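Long-range contact in pollen-specific leucine-rich repeat extensin-like protein 1 (Arabidopsis thaliana, PDB 6TME), which probably binds RALF peptide hormones at the pollen tube cell wall, joining a leucine-rich repeat domain to an extensin-like tail: residues Val284-Phe289 against Lys307-Thr312. Residues are numbered along the deposited sequence; the frame is centred on the assembly and turned at random.
Sequences VEQMDF and KLSNFT. With NAG (2-acetamido-2-deoxy-beta-D-glucopyranose), chain E.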
loop_
_atom_site.group_PDB
_atom_site.type_symbol
_atom_site.label_atom_id
_atom_site.label_comp_id
_atom_site.label_asym_id
_atom_site.label_seq_id
_atom_site.Cartn_x
_atom_site.Cartn_y
_atom_site.Cartn_z
ATOM N N VAL A 284 -10.914 -15.019 -1.283
ATOM C CA VAL A 284 -9.630 -14.841 -0.627
ATOM C C VAL A 284 -8.686 -15.945 -1.067
ATOM O O VAL A 284 -9.075 -17.114 -1.188
ATOM C CB VAL A 284 -9.780 -14.775 0.900
ATOM C CG1 VAL A 284 -9.953 -16.139 1.523
ATOM C CG2 VAL A 284 -8.561 -14.049 1.496
ATOM N N GLU A 285 -7.460 -15.560 -1.404
ATOM C CA GLU A 285 -6.442 -16.510 -1.815
ATOM C C GLU A 285 -5.347 -16.665 -0.778
ATOM O O GLU A 285 -4.915 -17.791 -0.487
ATOM C CB GLU A 285 -5.835 -16.077 -3.152
ATOM C CG GLU A 285 -6.785 -16.265 -4.322
ATOM C CD GLU A 285 -6.330 -15.523 -5.570
ATOM O OE1 GLU A 285 -5.134 -15.162 -5.655
ATOM O OE2 GLU A 285 -7.181 -15.274 -6.454
ATOM N N GLN A 286 -4.922 -15.545 -0.209
ATOM C CA GLN A 286 -3.899 -15.479 0.823
ATOM C C GLN A 286 -4.563 -14.928 2.069
ATOM O O GLN A 286 -5.169 -13.852 2.026
ATOM C CB GLN A 286 -2.733 -14.581 0.385
ATOM C CG GLN A 286 -2.070 -14.987 -0.928
ATOM C CD GLN A 286 -1.135 -16.178 -0.766
ATOM O OE1 GLN A 286 -0.466 -16.341 0.267
ATOM N NE2 GLN A 286 -1.074 -17.006 -1.787
ATOM N N MET A 287 -4.484 -15.673 3.162
ATOM C CA MET A 287 -5.061 -15.247 4.431
ATOM C C MET A 287 -4.073 -15.617 5.526
ATOM O O MET A 287 -3.713 -16.790 5.665
ATOM C CB MET A 287 -6.432 -15.889 4.676
ATOM C CG MET A 287 -7.241 -15.141 5.750
ATOM S SD MET A 287 -9.035 -15.359 5.653
ATOM C CE MET A 287 -9.189 -17.115 5.880
ATOM N N ASP A 288 -3.622 -14.617 6.274
ATOM C CA ASP A 288 -2.548 -14.760 7.257
ATOM C C ASP A 288 -3.006 -14.130 8.563
ATOM O O ASP A 288 -3.166 -12.907 8.640
ATOM C CB ASP A 288 -1.252 -14.085 6.772
ATOM C CG ASP A 288 -0.045 -14.372 7.695
ATOM O OD1 ASP A 288 -0.222 -14.894 8.810
ATOM O OD2 ASP A 288 1.099 -14.080 7.305
ATOM N N PHE A 289 -3.202 -14.950 9.594
ATOM C CA PHE A 289 -3.487 -14.441 10.932
ATOM C C PHE A 289 -2.373 -14.758 11.909
ATOM O O PHE A 289 -2.584 -14.645 13.126
ATOM C CB PHE A 289 -4.797 -15.009 11.482
ATOM C CG PHE A 289 -6.007 -14.638 10.689
ATOM C CD1 PHE A 289 -6.371 -13.325 10.536
ATOM C CD2 PHE A 289 -6.798 -15.605 10.133
ATOM C CE1 PHE A 289 -7.491 -12.990 9.821
ATOM C CE2 PHE A 289 -7.927 -15.275 9.429
ATOM C CZ PHE A 289 -8.265 -13.975 9.261
ATOM N N LYS A 307 -11.168 -20.357 -3.248
ATOM C CA LYS A 307 -9.937 -19.848 -3.833
ATOM C C LYS A 307 -8.798 -19.781 -2.828
ATOM O O LYS A 307 -7.682 -19.386 -3.193
ATOM C CB LYS A 307 -10.184 -18.472 -4.466
ATOM C CG LYS A 307 -11.056 -18.575 -5.738
ATOM C CD LYS A 307 -11.397 -17.201 -6.313
ATOM C CE LYS A 307 -10.129 -16.427 -6.702
ATOM N NZ LYS A 307 -10.352 -14.967 -6.937
ATOM N N LEU A 308 -9.044 -20.198 -1.587
ATOM C CA LEU A 308 -8.054 -20.083 -0.525
ATOM C C LEU A 308 -6.924 -21.065 -0.769
ATOM O O LEU A 308 -7.141 -22.275 -0.733
ATOM C CB LEU A 308 -8.713 -20.345 0.819
ATOM C CG LEU A 308 -7.700 -20.421 1.959
ATOM C CD1 LEU A 308 -6.893 -19.109 2.078
ATOM C CD2 LEU A 308 -8.426 -20.753 3.247
ATOM N N SER A 309 -5.712 -20.567 -1.001
ATOM C CA SER A 309 -4.597 -21.456 -1.287
ATOM C C SER A 309 -3.473 -21.415 -0.254
ATOM O O SER A 309 -2.661 -22.343 -0.222
ATOM C CB SER A 309 -4.026 -21.164 -2.687
ATOM O OG SER A 309 -3.260 -19.977 -2.724
ATOM N N ASN A 310 -3.404 -20.386 0.583
ATOM C CA ASN A 310 -2.352 -20.245 1.590
ATOM C C ASN A 310 -3.013 -19.646 2.825
ATOM O O ASN A 310 -3.445 -18.488 2.806
ATOM C CB ASN A 310 -1.199 -19.365 1.084
ATOM C CG ASN A 310 0.044 -19.464 1.955
ATOM O OD1 ASN A 310 0.199 -20.408 2.723
ATOM N ND2 ASN A 310 0.937 -18.494 1.835
ATOM N N PHE A 311 -3.139 -20.441 3.883
ATOM C CA PHE A 311 -3.822 -20.018 5.102
ATOM C C PHE A 311 -2.884 -20.292 6.269
ATOM O O PHE A 311 -2.673 -21.449 6.641
ATOM C CB PHE A 311 -5.162 -20.743 5.256
ATOM C CG PHE A 311 -5.921 -20.416 6.535
ATOM C CD1 PHE A 311 -5.704 -19.232 7.224
ATOM C CD2 PHE A 311 -6.871 -21.306 7.032
ATOM C CE1 PHE A 311 -6.405 -18.944 8.392
ATOM C CE2 PHE A 311 -7.576 -21.024 8.191
ATOM C CZ PHE A 311 -7.343 -19.846 8.875
ATOM N N THR A 312 -2.326 -19.222 6.826
ATOM C CA THR A 312 -1.322 -19.241 7.890
ATOM C C THR A 312 -1.981 -18.748 9.174
ATOM O O THR A 312 -2.444 -17.608 9.233
ATOM C CB THR A 312 -0.143 -18.325 7.521
ATOM O OG1 THR A 312 0.456 -18.762 6.293
ATOM C CG2 THR A 312 0.906 -18.251 8.638
HETATM C C1 NAG E . 2.162 -18.462 2.617
HETATM C C2 NAG E . 3.390 -18.223 1.744
HETATM C C3 NAG E . 4.632 -18.043 2.616
HETATM C C4 NAG E . 4.419 -16.888 3.583
HETATM C C5 NAG E . 3.172 -17.132 4.430
HETATM C C6 NAG E . 2.784 -15.920 5.245
HETATM C C7 NAG E . 3.050 -19.303 -0.443
HETATM C C8 NAG E . 3.366 -20.493 -1.296
HETATM N N2 NAG E . 3.585 -19.302 0.785
HETATM O O3 NAG E . 5.753 -17.750 1.788
HETATM O O4 NAG E . 5.571 -16.671 4.394
HETATM O O5 NAG E . 2.042 -17.406 3.584
HETATM O O6 NAG E . 2.243 -14.903 4.407
HETATM O O7 NAG E . 2.331 -18.387 -0.844
HETATM O O HOH W 1 -11.562 -18.518 -1.296
#
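Glu285 O is gripped by two backbone donors, Ser309 N at 2.9 Å and Asn310 N at 3.2 Å. From there a parallel ladder climbs: Met287 N donates to Asn310 O, Thr312 N to Met287 O at 3.0 Å, and Phe289 N to Thr312 O at 2.8 Å. On the face carrying Gln286, Asp288, Asn310 and Thr312, Asn310 bears an N-linked sugar, and its glycosylated ND2 gives its remaining N-H to a lone pair of Gln286 OE1 at 3.0 Å. OE1 lies close to the Asn310 amide plane, 12° out of it, although the two amides are turned 69° apart. Gln286 reaches it by a bend at chi2 (-77°), which also lays OE1 against Asn310 CB. With an alanine here, the glycosylated amide would probably lose this acceptor and be freer to turn. Asp288, whose OD1 is held by Ser290 N, takes a weak bond from the sugar's O6 at OD2. Before the strands begin, Glu285 OE2 makes a salt bridge with Lys307 NZ at 3.2 Å; NZ also bonds Asn283 OD1, and Glu285 OE1 an aromatic side chain of another protein's chain. On the opposite face Met287 CE lies over the Phe311 ring, toward its rim, 4.2 Å from Phe311 CE1, and Phe289 CD2 meets that ring's edge. Ile302 of helix 300-303 packs on Met287 and Phe311. These leucine-rich repeat strands continue the solenoid's parallel ladder, strand 286-288 bonding back to Phe263 and strand 310-312 leading on to strand 334-336.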